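Local coordinates for hypothetical protein Atu0636 (Agrobacterium tumefaciens, PDB 2OZV) that is of unconfirmed function but is predicted to be an O-methyltransferase, probably using S-adenosylmethionine as methyl donor, at residues M26-L31 with H118-P123; A50-A55 with R78-P83; R57-E62 with S89-V94; T234-D239 with A245-N250. All blocks are in the same frame, centred on the assembly; numbering follows the deposited sequence.

Interaction 1. Residues M26-L31 with H118-P123; sequences MLLASL and HVIMNP
L28 packs both of its methyl branches against strand 116-121, and the closest fit is made there. Its CG stands anti to the backbone N (chi1 176°), which carries the isobutyl group out from the helix and onto the strand. CD1 lies 4.0 Å from I120 CB, at the root of the neighbouring side chain, where the two side chains cross obliquely. CD2 reaches on to the M121-N122 peptide and rests 3.5 Å from M121 O, a carbon-to-oxygen van der Waals contact. The selenomethionine M121 turns its own side chain to the other face of the strand, where A156, L166 and L168 receive it. Strand 116-121 lies between strands 38-42 and 164-170 in the Rossmann-like methyltransferase sheet, and helix 24-30 covers one face of it. L28 also touches A50, so it sits between the sheet and the helix 49-57. Beyond the strand the fit slackens: L28 CD2 is 4.2 Å from N122 CB, and N122 is partly exposed, in contrast to the buried L28 and I120. N122 and P123 open an Asn-Pro-Pro-Tyr sequence, a motif that lies at the active site of many N-methyltransferases, and it may do so here. At the far end of the helix the S30 hydroxyl turns back on its own backbone, S30 OG donating to L27 O at 2.7 Å, while in the same strand as I120, H118 NE2 bonds D34 OD2.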
loop_
_atom_site.group_PDB
_atom_site.type_symbol
_atom_site.label_atom_id
_atom_site.label_comp_id
_atom_site.label_asym_id
_atom_site.label_seq_id
_atom_site.Cartn_x
_atom_site.Cartn_y
_atom_site.Cartn_z
HETATM N N MSE B 26 18.697 9.997 -1.281
HETATM C CA MSE B 26 18.328 11.013 -2.283
HETATM C C MSE B 26 16.808 11.051 -2.489
HETATM O O MSE B 26 16.222 12.123 -2.642
HETATM C CB MSE B 26 19.040 10.812 -3.627
HETATM C CG MSE B 26 20.555 10.668 -3.538
HETATM SE SE MSE B 26 21.520 12.203 -2.758
HETATM C CE MSE B 26 22.538 11.149 -1.458
ATOM N N LEU B 27 16.181 9.879 -2.511
ATOM C CA LEU B 27 14.715 9.824 -2.668
ATOM C C LEU B 27 14.028 10.455 -1.464
ATOM O O LEU B 27 13.101 11.252 -1.598
ATOM C CB LEU B 27 14.264 8.375 -2.819
ATOM C CG LEU B 27 14.588 7.733 -4.180
ATOM C CD1 LEU B 27 14.295 6.226 -4.116
ATOM C CD2 LEU B 27 13.732 8.409 -5.259
ATOM N N LEU B 28 14.508 10.098 -0.275
ATOM C CA LEU B 28 13.958 10.680 0.947
ATOM C C LEU B 28 14.090 12.207 0.967
ATOM O O LEU B 28 13.102 12.922 1.233
ATOM C CB LEU B 28 14.614 10.038 2.187
ATOM C CG LEU B 28 14.145 10.682 3.505
ATOM C CD1 LEU B 28 12.610 10.633 3.811
ATOM C CD2 LEU B 28 14.937 10.016 4.686
ATOM N N ALA B 29 15.290 12.708 0.702
ATOM C CA ALA B 29 15.531 14.149 0.695
ATOM C C ALA B 29 14.622 14.878 -0.308
ATOM O O ALA B 29 14.197 16.003 -0.060
ATOM C CB ALA B 29 16.998 14.410 0.379
ATOM N N SER B 30 14.313 14.219 -1.433
ATOM C CA SER B 30 13.532 14.869 -2.483
ATOM C C SER B 30 12.106 15.181 -2.023
ATOM O O SER B 30 11.425 15.987 -2.648
ATOM C CB SER B 30 13.511 14.010 -3.753
ATOM O OG SER B 30 12.608 12.962 -3.621
ATOM N N LEU B 31 11.650 14.535 -0.949
ATOM C CA LEU B 31 10.301 14.794 -0.409
ATOM C C LEU B 31 10.123 16.163 0.257
ATOM O O LEU B 31 8.999 16.594 0.489
ATOM C CB LEU B 31 9.938 13.700 0.598
ATOM C CG LEU B 31 9.878 12.297 -0.025
ATOM C CD1 LEU B 31 9.638 11.217 1.042
ATOM C CD2 LEU B 31 8.715 12.251 -1.077
ATOM N N HIS B 118 9.787 20.079 9.072
ATOM C CA HIS B 118 9.893 18.771 8.421
ATOM C C HIS B 118 10.629 17.850 9.340
ATOM O O HIS B 118 11.640 18.230 9.963
ATOM C CB HIS B 118 10.705 18.874 7.112
ATOM C CG HIS B 118 10.047 19.717 6.079
ATOM N ND1 HIS B 118 9.187 19.196 5.135
ATOM C CD2 HIS B 118 10.135 21.049 5.820
ATOM C CE1 HIS B 118 8.737 20.174 4.365
ATOM N NE2 HIS B 118 9.295 21.308 4.761
ATOM N N VAL B 119 10.167 16.607 9.408
ATOM C CA VAL B 119 10.965 15.542 9.996
ATOM C C VAL B 119 11.091 14.434 8.957
ATOM O O VAL B 119 10.087 14.013 8.388
ATOM C CB VAL B 119 10.335 14.968 11.286
ATOM C CG1 VAL B 119 11.200 13.872 11.860
ATOM C CG2 VAL B 119 10.163 16.122 12.334
ATOM N N ILE B 120 12.324 14.039 8.698
ATOM C CA ILE B 120 12.607 12.966 7.756
ATOM C C ILE B 120 13.236 11.755 8.414
ATOM O O ILE B 120 14.019 11.866 9.378
ATOM C CB ILE B 120 13.443 13.479 6.538
ATOM C CG1 ILE B 120 14.924 13.697 6.885
ATOM C CG2 ILE B 120 12.828 14.798 5.973
ATOM C CD1 ILE B 120 15.762 14.240 5.681
HETATM N N MSE B 121 12.943 10.560 7.882
HETATM C CA MSE B 121 13.465 9.363 8.531
HETATM C C MSE B 121 13.564 8.191 7.563
HETATM O O MSE B 121 12.751 8.048 6.641
HETATM C CB MSE B 121 12.573 8.960 9.734
HETATM C CG MSE B 121 11.139 8.634 9.311
HETATM SE SE MSE B 121 10.063 8.123 10.916
HETATM C CE MSE B 121 10.069 9.750 11.917
ATOM N N ASN B 122 14.562 7.352 7.812
ATOM C CA ASN B 122 14.740 6.082 7.128
ATOM C C ASN B 122 15.155 5.058 8.187
ATOM O O ASN B 122 16.349 4.762 8.306
ATOM C CB ASN B 122 15.830 6.196 6.066
ATOM C CG ASN B 122 16.038 4.881 5.307
ATOM O OD1 ASN B 122 15.300 3.920 5.509
ATOM N ND2 ASN B 122 17.007 4.862 4.442
ATOM N N PRO B 123 14.196 4.590 9.010
ATOM C CA PRO B 123 14.625 3.746 10.133
ATOM C C PRO B 123 15.211 2.426 9.667
ATOM O O PRO B 123 14.813 1.902 8.629
ATOM C CB PRO B 123 13.345 3.519 10.943
ATOM C CG PRO B 123 12.264 3.784 10.037
ATOM C CD PRO B 123 12.740 4.826 9.031
#

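Interaction 2. Residues A50-A55 with R78-P83; sequences AGMAVA and RSLELP
M52 reaches from one helix of the Rossmann-like methyltransferase fold to another, touching L80 and S79 near the end of helix 70-80. Modelled as selenomethionine, it makes its apolar contact mainly with one branch of the leucine: its CE lies 3.7 Å from L80 CD2, its SE lies 3.8 Å from that same CD2, and its CG is 4.0 Å away. L80 thus presents CD2 alongside the end of the chain, while M52 CE also approaches S79 CB at 4.2 Å. M52 has CG anti to the carbonyl carbon (chi1 -63°) and an extended chain beyond it, which gives it the length to bridge helices whose nearest CA atoms are 8.3 Å apart. The bond from CA to CB in L80 does not aim at M52, yet its branched end swings closer.

One shell out, I92 of strand 92-96 touches both M52 and L80, so the helix-to-helix contact rests on the edge of the sheet; F88 adds to the wall on the M52 side, and V94 on the L80 side. Polar bonds lie around the contact: D42 OD2 accepts from G51 N, beside the residue that does the reaching, N85 ND2 bonds S79 O, and S79 OG turns back to F75 O of its own helix. At the outer surface R78 NH2 donates to E81 OE2 at 2.8 Å (N-H...O 145°), a salt bridge that meets the carboxylate from above, 40° out of its plane.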
loop_
_atom_site.group_PDB
_atom_site.type_symbol
_atom_site.label_atom_id
_atom_site.label_comp_id
_atom_site.label_asym_id
_atom_site.label_seq_id
_atom_site.Cartn_x
_atom_site.Cartn_y
_atom_site.Cartn_z
ATOM N N ALA B 50 20.767 11.867 4.023
ATOM C CA ALA B 50 19.463 12.442 3.568
ATOM C C ALA B 50 19.427 13.940 3.922
ATOM O O ALA B 50 19.158 14.813 3.077
ATOM C CB ALA B 50 18.277 11.724 4.191
ATOM N N GLY B 51 19.693 14.243 5.197
ATOM C CA GLY B 51 19.728 15.666 5.623
ATOM C C GLY B 51 20.720 16.488 4.818
ATOM O O GLY B 51 20.461 17.660 4.480
HETATM N N MSE B 52 21.886 15.913 4.499
HETATM C CA MSE B 52 22.859 16.616 3.672
HETATM C C MSE B 52 22.324 16.882 2.272
HETATM O O MSE B 52 22.545 17.958 1.730
HETATM C CB MSE B 52 24.198 15.867 3.618
HETATM C CG MSE B 52 24.812 15.799 4.992
HETATM SE SE MSE B 52 26.552 14.867 4.976
HETATM C CE MSE B 52 26.492 14.308 6.870
ATOM N N ALA B 53 21.635 15.901 1.689
ATOM C CA ALA B 53 21.065 16.072 0.352
ATOM C C ALA B 53 19.976 17.157 0.348
ATOM O O ALA B 53 19.861 17.915 -0.630
ATOM C CB ALA B 53 20.528 14.763 -0.197
ATOM N N VAL B 54 19.191 17.234 1.423
ATOM C CA VAL B 54 18.203 18.311 1.563
ATOM C C VAL B 54 18.942 19.676 1.605
ATOM O O VAL B 54 18.619 20.593 0.848
ATOM C CB VAL B 54 17.367 18.170 2.849
ATOM C CG1 VAL B 54 16.455 19.395 2.990
ATOM C CG2 VAL B 54 16.518 16.887 2.825
ATOM N N ALA B 55 19.959 19.784 2.461
ATOM C CA ALA B 55 20.687 21.070 2.609
ATOM C C ALA B 55 21.381 21.499 1.319
ATOM O O ALA B 55 21.441 22.696 0.995
ATOM C CB ALA B 55 21.697 20.988 3.770
ATOM N N ARG B 78 32.571 14.170 10.945
ATOM C CA ARG B 78 33.723 14.008 10.055
ATOM C C ARG B 78 33.306 14.095 8.582
ATOM O O ARG B 78 33.994 14.752 7.803
ATOM C CB ARG B 78 34.450 12.681 10.334
ATOM C CG ARG B 78 35.757 12.794 11.072
ATOM C CD ARG B 78 35.571 13.163 12.526
ATOM N NE ARG B 78 35.496 14.612 12.754
ATOM C CZ ARG B 78 34.783 15.166 13.734
ATOM N NH1 ARG B 78 34.083 14.392 14.569
ATOM N NH2 ARG B 78 34.754 16.487 13.877
ATOM N N SER B 79 32.181 13.461 8.225
ATOM C CA SER B 79 31.633 13.485 6.860
ATOM C C SER B 79 31.326 14.902 6.423
ATOM O O SER B 79 31.608 15.292 5.287
ATOM C CB SER B 79 30.339 12.670 6.768
ATOM O OG SER B 79 30.630 11.315 7.014
ATOM N N LEU B 80 30.740 15.668 7.338
ATOM C CA LEU B 80 30.403 17.063 7.075
ATOM C C LEU B 80 31.607 17.913 6.702
ATOM O O LEU B 80 31.451 18.894 5.987
ATOM C CB LEU B 80 29.695 17.678 8.279
ATOM C CG LEU B 80 28.207 17.414 8.416
ATOM C CD1 LEU B 80 27.699 18.149 9.648
ATOM C CD2 LEU B 80 27.457 17.888 7.157
ATOM N N GLU B 81 32.795 17.534 7.177
ATOM C CA GLU B 81 34.041 18.270 6.925
ATOM C C GLU B 81 34.690 17.978 5.572
ATOM O O GLU B 81 35.582 18.708 5.137
ATOM C CB GLU B 81 35.057 18.006 8.037
ATOM C CG GLU B 81 34.598 18.469 9.409
ATOM C CD GLU B 81 35.463 17.934 10.545
ATOM O OE1 GLU B 81 36.433 17.170 10.290
ATOM O OE2 GLU B 81 35.157 18.280 11.708
ATOM N N LEU B 82 34.258 16.909 4.917
ATOM C CA LEU B 82 34.723 16.604 3.575
ATOM C C LEU B 82 34.479 17.806 2.663
ATOM O O LEU B 82 33.426 18.455 2.757
ATOM C CB LEU B 82 34.026 15.362 3.035
ATOM C CG LEU B 82 34.343 14.058 3.765
ATOM C CD1 LEU B 82 33.355 12.974 3.336
ATOM C CD2 LEU B 82 35.805 13.631 3.549
ATOM N N PRO B 83 35.446 18.114 1.775
ATOM C CA PRO B 83 35.386 19.398 1.074
ATOM C C PRO B 83 34.209 19.483 0.104
ATOM O O PRO B 83 33.725 20.582 -0.174
ATOM C CB PRO B 83 36.741 19.479 0.342
ATOM C CG PRO B 83 37.198 18.069 0.209
ATOM C CD PRO B 83 36.609 17.298 1.366
#

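Interaction 3. Residues R57-E62 with S89-V94; sequences RLEKAE and SARIEV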
loop_
_atom_site.group_PDB
_atom_site.type_symbol
_atom_site.label_atom_id
_atom_site.label_comp_id
_atom_site.label_asym_id
_atom_site.label_seq_id
_atom_site.Cartn_x
_atom_site.Cartn_y
_atom_site.Cartn_z
ATOM N N ARG B 57 20.410 21.000 -1.727
ATOM C CA ARG B 57 19.412 21.485 -2.686
ATOM C C ARG B 57 18.699 22.771 -2.210
ATOM O O ARG B 57 18.412 23.676 -3.005
ATOM C CB ARG B 57 18.373 20.380 -2.942
ATOM C CG ARG B 57 17.283 20.784 -3.949
ATOM C CD ARG B 57 16.375 19.609 -4.334
ATOM N NE ARG B 57 15.888 18.904 -3.144
ATOM C CZ ARG B 57 14.811 19.241 -2.434
ATOM N NH1 ARG B 57 14.070 20.288 -2.806
ATOM N NH2 ARG B 57 14.482 18.535 -1.352
ATOM N N LEU B 58 18.442 22.850 -0.911
ATOM C CA LEU B 58 17.649 23.922 -0.334
ATOM C C LEU B 58 18.513 24.878 0.484
ATOM O O LEU B 58 18.820 24.614 1.658
ATOM C CB LEU B 58 16.529 23.347 0.525
ATOM C CG LEU B 58 15.439 22.587 -0.225
ATOM C CD1 LEU B 58 14.415 22.081 0.795
ATOM C CD2 LEU B 58 14.753 23.474 -1.315
ATOM N N GLU B 59 18.898 25.994 -0.136
ATOM C CA GLU B 59 19.858 26.900 0.480
ATOM C C GLU B 59 19.376 27.509 1.791
ATOM O O GLU B 59 20.188 27.878 2.625
ATOM C CB GLU B 59 20.315 27.984 -0.517
ATOM C CG GLU B 59 21.320 27.393 -1.491
ATOM C CD GLU B 59 21.705 28.333 -2.609
ATOM O OE1 GLU B 59 20.877 28.533 -3.532
ATOM O OE2 GLU B 59 22.839 28.851 -2.570
ATOM N N LYS B 60 18.061 27.600 1.949
ATOM C CA LYS B 60 17.451 28.215 3.115
ATOM C C LYS B 60 17.136 27.215 4.244
ATOM O O LYS B 60 16.637 27.614 5.297
ATOM C CB LYS B 60 16.158 28.939 2.708
ATOM C CG LYS B 60 16.359 30.161 1.799
ATOM C CD LYS B 60 15.020 30.892 1.627
ATOM C CE LYS B 60 15.224 32.295 1.129
ATOM N NZ LYS B 60 15.107 32.351 -0.356
ATOM N N ALA B 61 17.399 25.931 4.024
ATOM C CA ALA B 61 17.074 24.939 5.032
ATOM C C ALA B 61 18.109 24.908 6.146
ATOM O O ALA B 61 19.303 25.037 5.907
ATOM C CB ALA B 61 16.986 23.547 4.397
ATOM N N GLU B 62 17.642 24.656 7.356
ATOM C CA GLU B 62 18.511 24.560 8.501
ATOM C C GLU B 62 18.264 23.165 9.022
ATOM O O GLU B 62 17.157 22.839 9.431
ATOM C CB GLU B 62 18.106 25.633 9.494
ATOM C CG GLU B 62 18.693 25.572 10.860
ATOM C CD GLU B 62 18.276 26.795 11.694
ATOM O OE1 GLU B 62 17.118 27.258 11.607
ATOM O OE2 GLU B 62 19.094 27.297 12.443
ATOM N N SER B 89 27.556 22.618 4.677
ATOM C CA SER B 89 27.790 21.992 5.982
ATOM C C SER B 89 27.522 22.913 7.179
ATOM O O SER B 89 27.152 22.442 8.244
ATOM C CB SER B 89 29.207 21.406 6.052
ATOM O OG SER B 89 30.185 22.422 6.077
ATOM N N ALA B 90 27.677 24.224 6.985
ATOM C CA ALA B 90 27.437 25.191 8.062
ATOM C C ALA B 90 25.993 25.144 8.532
ATOM O O ALA B 90 25.695 25.531 9.662
ATOM C CB ALA B 90 27.783 26.597 7.609
ATOM N N ARG B 91 25.103 24.683 7.658
ATOM C CA ARG B 91 23.676 24.640 7.957
ATOM C C ARG B 91 23.224 23.296 8.524
ATOM O O ARG B 91 22.019 23.040 8.653
ATOM C CB ARG B 91 22.873 25.005 6.710
ATOM C CG ARG B 91 23.112 26.440 6.291
ATOM C CD ARG B 91 22.237 26.799 5.136
ATOM N NE ARG B 91 22.755 26.327 3.852
ATOM C CZ ARG B 91 22.168 25.395 3.107
ATOM N NH1 ARG B 91 21.048 24.792 3.519
ATOM N NH2 ARG B 91 22.703 25.093 1.929
ATOM N N ILE B 92 24.184 22.440 8.875
ATOM C CA ILE B 92 23.868 21.113 9.388
ATOM C C ILE B 92 24.461 20.957 10.779
ATOM O O ILE B 92 25.676 21.069 10.975
ATOM C CB ILE B 92 24.352 19.981 8.458
ATOM C CG1 ILE B 92 23.657 20.139 7.083
ATOM C CG2 ILE B 92 24.000 18.624 9.093
ATOM C CD1 ILE B 92 24.023 19.136 6.051
ATOM N N GLU B 93 23.591 20.708 11.741
ATOM C CA GLU B 93 24.048 20.535 13.119
ATOM C C GLU B 93 23.849 19.079 13.471
ATOM O O GLU B 93 22.781 18.560 13.218
ATOM C CB GLU B 93 23.176 21.381 14.031
ATOM C CG GLU B 93 23.638 21.391 15.477
ATOM C CD GLU B 93 22.690 22.215 16.372
ATOM O OE1 GLU B 93 21.669 22.755 15.911
ATOM O OE2 GLU B 93 23.008 22.299 17.569
ATOM N N VAL B 94 24.855 18.424 14.050
ATOM C CA VAL B 94 24.704 17.022 14.425
ATOM C C VAL B 94 24.553 16.968 15.938
ATOM O O VAL B 94 25.421 17.485 16.662
ATOM C CB VAL B 94 25.952 16.196 14.020
ATOM C CG1 VAL B 94 25.809 14.725 14.440
ATOM C CG2 VAL B 94 26.218 16.344 12.527
#
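R91 reaches across to the L58-A61 turn with its whole side chain laid along backbone carbonyls. CB starts 3.7 Å from A61 O and CG continues past the same oxygen. CD touches two carbonyl oxygens, E59 O at 3.4 Å and A61 O at nearly the same distance, and there the chain bends (chi3 -80°), turning the guanidinium toward the turn. E59 O sits over one face of that group, 3.1 Å above the plane and toward its rim; NE and NH1 are near it, but their angles are too poor for hydrogen bonds. NH1 makes its firm bond with another carbonyl: it donates to A61 O at 3.0 Å (158°), in the carbonyl plane and on a lone pair, with the oxygen almost in the guanidinium plane. A weak bond of 2.9 Å also joins NH1 to L58 O, which accepts A61 N as well and so closes the type I turn. NH2 bonds A55 O, in the last turn of helix 49-57. The cation thus gathers carbonyls from a helix end and the turn after it, which probably favours its charged state. R91 stands just before strand 92-96, paired through its backbone with V63 of strand 61-67; the next residue, I92, packs against both V63 and L80 of helix 70-80, within one beta-alpha-beta unit.

Interaction 4. Residues T234-D239 with A245-N250; sequences TPFVDD and AAYARN
F236 and D239, which face A245 to Y247, ride on a helix whose first turn is closed by D238 N donating to T234 O at 2.7 Å, the shortest polar bond within these two segments. A second bond of the same kind, D239 N to P235 O, continues the turn. F236 holds CG anti to the backbone N (chi1 -176°), which sends the ring out from the helix toward the loop. Its CE2 and CZ each come 4.0 Å from Y247 CD1, which lies at the phenylalanine ring's edge; the two side chains cross at about a right angle. F236 CZ is also 4.0 Å from A246 O. Further along the helix, D239 CB meets A245 CB at 4.0 Å, so the aspartate side chain contributes its methylene and not its carboxylate. Y247 is buried, its hydroxyl bonded to T192 OG1 and its backbone to S30, while N250 ND2 reaches D201 of the second subunit. The loop is therefore tied to the sheet, to S30 and to the second subunit, whereas its side-chain contact with helix 235-241 is mostly apolar, which implies shape fit more than directed polar bonds.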
loop_
_atom_site.group_PDB
_atom_site.type_symbol
_atom_site.label_atom_id
_atom_site.label_comp_id
_atom_site.label_asym_id
_atom_site.label_seq_id
_atom_site.Cartn_x
_atom_site.Cartn_y
_atom_site.Cartn_z
ATOM N N THR B 234 15.240 6.601 -15.140
ATOM C CA THR B 234 14.161 7.312 -15.822
ATOM C C THR B 234 14.303 8.820 -15.562
ATOM O O THR B 234 14.878 9.217 -14.549
ATOM C CB THR B 234 12.756 6.789 -15.404
ATOM O OG1 THR B 234 12.591 6.903 -13.983
ATOM C CG2 THR B 234 12.601 5.340 -15.784
ATOM N N PRO B 235 13.831 9.665 -16.500
ATOM C CA PRO B 235 14.136 11.111 -16.414
ATOM C C PRO B 235 13.708 11.813 -15.103
ATOM O O PRO B 235 14.508 12.562 -14.540
ATOM C CB PRO B 235 13.437 11.688 -17.650
ATOM C CG PRO B 235 13.377 10.510 -18.619
ATOM C CD PRO B 235 13.045 9.351 -17.709
ATOM N N PHE B 236 12.496 11.558 -14.599
ATOM C CA PHE B 236 12.079 12.199 -13.347
ATOM C C PHE B 236 12.967 11.754 -12.190
ATOM O O PHE B 236 13.433 12.581 -11.412
ATOM C CB PHE B 236 10.597 11.964 -13.008
ATOM C CG PHE B 236 10.131 12.712 -11.772
ATOM C CD1 PHE B 236 10.205 14.109 -11.710
ATOM C CD2 PHE B 236 9.616 12.026 -10.673
ATOM C CE1 PHE B 236 9.774 14.803 -10.570
ATOM C CE2 PHE B 236 9.183 12.717 -9.537
ATOM C CZ PHE B 236 9.255 14.095 -9.487
ATOM N N VAL B 237 13.198 10.445 -12.091
ATOM C CA VAL B 237 14.030 9.885 -11.024
ATOM C C VAL B 237 15.477 10.360 -11.147
ATOM O O VAL B 237 16.150 10.630 -10.137
ATOM C CB VAL B 237 13.939 8.344 -10.996
ATOM C CG1 VAL B 237 14.923 7.736 -9.994
ATOM C CG2 VAL B 237 12.497 7.923 -10.674
ATOM N N ASP B 238 15.950 10.494 -12.374
ATOM C CA ASP B 238 17.292 11.014 -12.563
ATOM C C ASP B 238 17.437 12.441 -12.022
ATOM O O ASP B 238 18.440 12.742 -11.369
ATOM C CB ASP B 238 17.736 10.927 -14.020
ATOM C CG ASP B 238 19.228 11.106 -14.170
ATOM O OD1 ASP B 238 20.004 10.353 -13.524
ATOM O OD2 ASP B 238 19.618 12.028 -14.903
ATOM N N ASP B 239 16.450 13.302 -12.290
ATOM C CA ASP B 239 16.379 14.640 -11.682
ATOM C C ASP B 239 16.374 14.602 -10.145
ATOM O O ASP B 239 17.057 15.411 -9.500
ATOM C CB ASP B 239 15.149 15.405 -12.176
ATOM C CG ASP B 239 15.302 15.916 -13.590
ATOM O OD1 ASP B 239 16.455 16.084 -14.039
ATOM O OD2 ASP B 239 14.262 16.149 -14.249
ATOM N N ALA B 245 15.532 18.377 -8.524
ATOM C CA ALA B 245 14.094 18.486 -8.342
ATOM C C ALA B 245 13.648 17.925 -7.001
ATOM O O ALA B 245 14.313 17.074 -6.406
ATOM C CB ALA B 245 13.340 17.756 -9.488
ATOM N N ALA B 246 12.502 18.416 -6.538
ATOM C CA ALA B 246 11.780 17.813 -5.428
ATOM C C ALA B 246 10.628 16.961 -5.960
ATOM O O ALA B 246 10.181 17.127 -7.088
ATOM C CB ALA B 246 11.243 18.885 -4.514
ATOM N N TYR B 247 10.155 16.066 -5.116
ATOM C CA TYR B 247 8.936 15.305 -5.407
ATOM C C TYR B 247 7.871 15.807 -4.433
ATOM O O TYR B 247 7.871 15.427 -3.256
ATOM C CB TYR B 247 9.230 13.825 -5.263
ATOM C CG TYR B 247 7.989 12.931 -5.365
ATOM C CD1 TYR B 247 6.984 13.220 -6.292
ATOM C CD2 TYR B 247 7.802 11.843 -4.506
ATOM C CE1 TYR B 247 5.829 12.423 -6.387
ATOM C CE2 TYR B 247 6.651 11.037 -4.601
ATOM C CZ TYR B 247 5.689 11.331 -5.542
ATOM O OH TYR B 247 4.550 10.569 -5.614
ATOM N N ALA B 248 6.984 16.662 -4.945
ATOM C CA ALA B 248 6.031 17.392 -4.119
ATOM C C ALA B 248 4.741 16.580 -3.878
ATOM O O ALA B 248 4.373 15.706 -4.689
ATOM C CB ALA B 248 5.701 18.731 -4.783
ATOM N N ARG B 249 4.070 16.871 -2.769
ATOM C CA ARG B 249 2.733 16.317 -2.487
ATOM C C ARG B 249 1.707 16.868 -3.492
ATOM O O ARG B 249 1.939 17.908 -4.136
ATOM C CB ARG B 249 2.320 16.622 -1.038
ATOM C CG ARG B 249 3.108 15.851 0.012
ATOM C CD ARG B 249 2.771 16.286 1.441
ATOM N NE ARG B 249 1.326 16.293 1.734
ATOM C CZ ARG B 249 0.644 15.226 2.152
ATOM N NH1 ARG B 249 1.259 14.036 2.290
ATOM N NH2 ARG B 249 -0.667 15.353 2.403
ATOM N N ASN B 250 0.574 16.170 -3.632
ATOM C CA ASN B 250 -0.556 16.706 -4.406
ATOM C C ASN B 250 -0.992 18.074 -3.890
ATOM O O ASN B 250 -0.988 18.315 -2.687
ATOM C CB ASN B 250 -1.748 15.740 -4.351
ATOM C CG ASN B 250 -1.583 14.554 -5.295
ATOM O OD1 ASN B 250 -0.842 14.642 -6.274
ATOM N ND2 ASN B 250 -2.267 13.433 -4.996
#

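Overall arrangement
The contacts are spread across one sheet of order 3-2-1-4-5-7-6-8. Interaction 3 joins strand 61-67 to the edge strand 92-96, and interaction 2 joins helices 49-57 and 70-80 packed beside them; their centres are 9 Å apart and their segments alternate along the chain. Interaction 1, 14 Å from each, lies near the centre of the chain on strand 116-121, its two segments enclosing both others in sequence; helix 24-30 packs directly on helix 49-57. Interaction 4 follows last along the chain, 14 Å from interaction 1 and about 21 Å from the other two between centres. Its loop touches S30 and R57, joining the C-terminal loop to helices 24-30 and 49-57 of the Rossmann-like fold.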